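Side-chain contacts in transcriptional activator of comK gene (Bacillus halodurans, PDB 2HQB), which probably activates the competence gene comK and is a membrane lipoprotein related to the substrate-binding proteins of ABC transporters: residues 130-135 with 190-195; 159-162 with 168-171. All blocks are in the same frame, centred on the assembly; numbering follows the deposited sequence.

Contact 1: residues 130-135 with 190-195; sequences GVIAAF and DGYHVP
The phenol of Y192 reaches the end of strand 128-133 and donates a hydrogen bond to the backbone carbonyl of I132, with Y192 OH 2.8 Å from I132 O. The donor sits above the carbonyl plane, 42° out of it, and the C=O...donor angle is 117°, so the hydroxyl approaches tilted out of that plane and not on a lone pair. The ring is aimed there by a first torsion of 57°, which sets CG between the backbone N and the carbonyl carbon and sends the phenol from the segment leading into helix 193-203 toward the strand. I132 O and the A133 carbonyl carbon lie at the ring edge, near its plane; Y192 OH is 3.2 Å from A133 C and Y192 CE1 3.7 Å from I132 O. I132 adds a looser apolar touch, its CG2 methyl standing 4.4 Å from Y192 CE1; I132 also packs on L173 and F174 of helix 167-178. A133 contributes backbone alone: its methyl points away, onto V141 of helix 139-150. Every touching residue is buried, and strand 184-186, one of the two neighbours of strand 128-133, ends at Y186, with which I132 shares a backbone bond. The tyrosine hydroxyl thus supplies a side-chain donor to a buried main-chain oxygen at the strand's end, and the same bond probably fixes the direction of the phenol.

Contact 2: residues 159-162 with 168-171; sequences RYVG and DKAL
Methyl contacts of V161 with helix 167-178 form the apolar part of the contact. V161 CG2 lies 3.9 Å from A170 CB and 4.0 Å from A170 CA, so this branch rests on the helix backbone as well as on the alanine methyl. The other branch, CG1, is anti to the backbone N (chi1 -180°) and meets the chain of K169, 4.1 Å from K169 CD. Here the two side chains run antiparallel past one another. K169 is extended throughout, with CG anti to its own N (chi1 -169°), and this shape carries the lysine from the helix across V161 to the backbone of G162. On the way K169 CE makes a long van der Waals approach to Y160 O, at 4.1 Å.

Polar groups come close without bonding across the contact: K169 NZ stands 3.4 Å from G162 N, but both are donors. Separately, the backbone N of K169 is bonded to D166 OD1. With an alanine in place of K169, V161 CG1 would probably lose its aliphatic neighbour and the backbone around G162 would be less covered.

V161 touches L173 as well, extending the apolar seam along the helix. Strand 155-160, the loop after it, helix 167-178 and strand 184-186 form a beta-alpha-beta crossover that passes strand 128-133 in the sheet, an arrangement characteristic of the lobes of periplasmic-binding-protein folds.

Contacts 1 and 2 have centres about 7 Å apart and share one sheet, in which strands 128-133 and 155-160 are parallel neighbours. A probable backbone hydrogen bond ties them, V131 O lying 2.8 Å from R159 N, and the backbones of A133 and V161 also meet just past the end of strand 155-160. Side chains join them too, since V161 and A170 of contact 2 both pack on Y192 of contact 1, and I132 touches V161. Along the chain, contact 2 is nested within the loop that contact 1 closes. Proteins of this fold generally bind ligand between two lobes; both contacts belong to one lobe.

Contact 1: residues 130-135 with 190-195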
# COMPACT_ATOMS: atom_id res chain seq x y z
N GLY A 130 16.51 -4.69 8.90
CA GLY A 130 15.72 -5.87 8.61
C GLY A 130 14.28 -5.66 8.15
O GLY A 130 13.60 -4.69 8.53
N VAL A 131 13.83 -6.59 7.30
CA VAL A 131 12.48 -6.59 6.80
C VAL A 131 11.76 -7.83 7.30
O VAL A 131 12.30 -8.92 7.17
CB VAL A 131 12.42 -6.69 5.27
CG1 VAL A 131 10.95 -6.78 4.82
CG2 VAL A 131 13.04 -5.50 4.66
N ILE A 132 10.57 -7.66 7.88
CA ILE A 132 9.72 -8.80 8.29
C ILE A 132 8.50 -8.68 7.35
O ILE A 132 7.58 -7.90 7.60
CB ILE A 132 9.23 -8.70 9.74
CG1 ILE A 132 10.42 -8.65 10.69
CG2 ILE A 132 8.34 -9.90 10.07
CD1 ILE A 132 10.05 -8.61 12.19
N ALA A 133 8.52 -9.41 6.26
CA ALA A 133 7.42 -9.35 5.32
C ALA A 133 6.64 -10.64 5.32
O ALA A 133 6.93 -11.56 6.09
CB ALA A 133 7.94 -9.06 3.93
N ALA A 134 5.63 -10.71 4.46
CA ALA A 134 4.78 -11.89 4.40
C ALA A 134 5.28 -12.83 3.33
O ALA A 134 5.47 -14.02 3.57
CB ALA A 134 3.34 -11.47 4.12
N PHE A 135 5.51 -12.28 2.14
CA PHE A 135 5.97 -13.09 1.03
C PHE A 135 7.09 -12.45 0.22
O PHE A 135 7.20 -11.22 0.13
CB PHE A 135 4.82 -13.41 0.08
CG PHE A 135 3.54 -13.67 0.77
CD1 PHE A 135 2.61 -12.65 0.94
CD2 PHE A 135 3.23 -14.94 1.25
CE1 PHE A 135 1.39 -12.90 1.57
CE2 PHE A 135 2.02 -15.19 1.88
CZ PHE A 135 1.10 -14.18 2.04
N ASP A 190 0.50 -5.30 6.49
CA ASP A 190 -0.58 -4.46 7.09
C ASP A 190 -1.14 -5.11 8.32
O ASP A 190 -1.27 -4.49 9.36
CB ASP A 190 -1.74 -4.26 6.14
CG ASP A 190 -1.35 -3.49 4.91
OD1 ASP A 190 -1.35 -2.24 4.99
OD2 ASP A 190 -1.06 -4.15 3.88
N GLY A 191 -1.51 -6.37 8.19
CA GLY A 191 -2.05 -7.05 9.34
C GLY A 191 -1.30 -6.93 10.66
O GLY A 191 -1.90 -6.53 11.66
N TYR A 192 0.01 -7.24 10.69
CA TYR A 192 0.77 -7.22 11.95
C TYR A 192 1.63 -6.03 12.17
O TYR A 192 2.30 -5.94 13.18
CB TYR A 192 1.65 -8.46 12.06
CG TYR A 192 2.59 -8.60 10.90
CD1 TYR A 192 3.65 -7.68 10.70
CD2 TYR A 192 2.39 -9.60 9.95
CE1 TYR A 192 4.48 -7.78 9.57
CE2 TYR A 192 3.21 -9.71 8.81
CZ TYR A 192 4.24 -8.80 8.63
OH TYR A 192 5.01 -8.89 7.49
N HIS A 193 1.63 -5.11 11.22
CA HIS A 193 2.45 -3.94 11.30
C HIS A 193 2.51 -3.24 12.67
O HIS A 193 3.60 -3.12 13.25
CB HIS A 193 2.04 -2.96 10.21
CG HIS A 193 2.92 -1.76 10.13
ND1 HIS A 193 4.16 -1.79 9.51
CD2 HIS A 193 2.76 -0.51 10.60
CE1 HIS A 193 4.72 -0.60 9.62
NE2 HIS A 193 3.90 0.20 10.27
N VAL A 194 1.37 -2.80 13.20
CA VAL A 194 1.40 -2.14 14.51
C VAL A 194 1.93 -3.05 15.63
O VAL A 194 2.88 -2.68 16.33
CB VAL A 194 0.06 -1.64 14.90
CG1 VAL A 194 0.16 -1.03 16.26
CG2 VAL A 194 -0.39 -0.58 13.91
N PRO A 195 1.34 -4.24 15.82
CA PRO A 195 1.84 -5.15 16.86
C PRO A 195 3.38 -5.12 16.91
O PRO A 195 3.98 -5.00 17.98
CB PRO A 195 1.33 -6.51 16.39
CG PRO A 195 -0.00 -6.18 15.83
CD PRO A 195 0.21 -4.86 15.09

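Contact 2: residues 159-162 with 168-171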
# COMPACT_ATOMS: atom_id res chain seq x y z
N ARG A 159 13.11 -11.62 6.77
CA ARG A 159 12.40 -12.76 7.35
C ARG A 159 10.99 -12.70 6.78
O ARG A 159 10.41 -11.63 6.65
CB ARG A 159 12.34 -12.68 8.88
CG ARG A 159 13.67 -12.89 9.59
CD ARG A 159 14.37 -14.15 9.11
NE ARG A 159 15.55 -13.83 8.31
CZ ARG A 159 16.80 -14.03 8.72
NH1 ARG A 159 17.03 -14.55 9.93
NH2 ARG A 159 17.81 -13.72 7.93
N TYR A 160 10.45 -13.86 6.44
CA TYR A 160 9.11 -13.94 5.88
C TYR A 160 8.10 -14.51 6.87
O TYR A 160 8.34 -15.54 7.47
CB TYR A 160 9.13 -14.80 4.59
CG TYR A 160 9.85 -14.09 3.44
CD1 TYR A 160 11.09 -14.55 2.95
CD2 TYR A 160 9.34 -12.90 2.93
CE1 TYR A 160 11.79 -13.83 2.00
CE2 TYR A 160 10.03 -12.18 1.99
CZ TYR A 160 11.26 -12.64 1.53
OH TYR A 160 11.94 -11.82 0.65
N VAL A 161 6.97 -13.82 7.05
CA VAL A 161 5.91 -14.36 7.91
C VAL A 161 5.09 -15.21 6.96
O VAL A 161 5.00 -14.94 5.75
CB VAL A 161 4.96 -13.31 8.40
CG1 VAL A 161 3.92 -13.96 9.27
CG2 VAL A 161 5.68 -12.25 9.11
N GLY A 162 4.46 -16.25 7.46
CA GLY A 162 3.69 -17.01 6.49
C GLY A 162 2.64 -16.15 5.80
O GLY A 162 2.35 -16.34 4.63
N ASP A 168 1.88 -12.98 15.91
CA ASP A 168 2.64 -13.87 16.75
C ASP A 168 3.98 -14.16 16.10
O ASP A 168 5.02 -13.71 16.60
CB ASP A 168 1.83 -15.15 16.93
CG ASP A 168 2.25 -15.92 18.14
OD1 ASP A 168 2.88 -15.32 19.03
OD2 ASP A 168 1.92 -17.12 18.21
N LYS A 169 3.95 -14.88 14.98
CA LYS A 169 5.14 -15.23 14.23
C LYS A 169 5.95 -13.98 13.90
O LYS A 169 7.16 -13.95 14.08
CB LYS A 169 4.75 -15.95 12.93
CG LYS A 169 5.94 -16.59 12.19
CD LYS A 169 5.46 -17.38 10.97
CE LYS A 169 6.62 -18.05 10.23
NZ LYS A 169 6.20 -18.72 8.95
N ALA A 170 5.27 -12.95 13.40
CA ALA A 170 5.93 -11.71 13.04
C ALA A 170 6.71 -11.18 14.22
O ALA A 170 7.82 -10.62 14.06
CB ALA A 170 4.90 -10.68 12.61
N LEU A 171 6.15 -11.33 15.42
CA LEU A 171 6.83 -10.85 16.60
C LEU A 171 8.03 -11.75 16.89
O LEU A 171 9.10 -11.24 17.30
CB LEU A 171 5.89 -10.77 17.80
CG LEU A 171 5.04 -9.50 17.94
CD1 LEU A 171 3.98 -9.80 18.98
CD2 LEU A 171 5.88 -8.25 18.34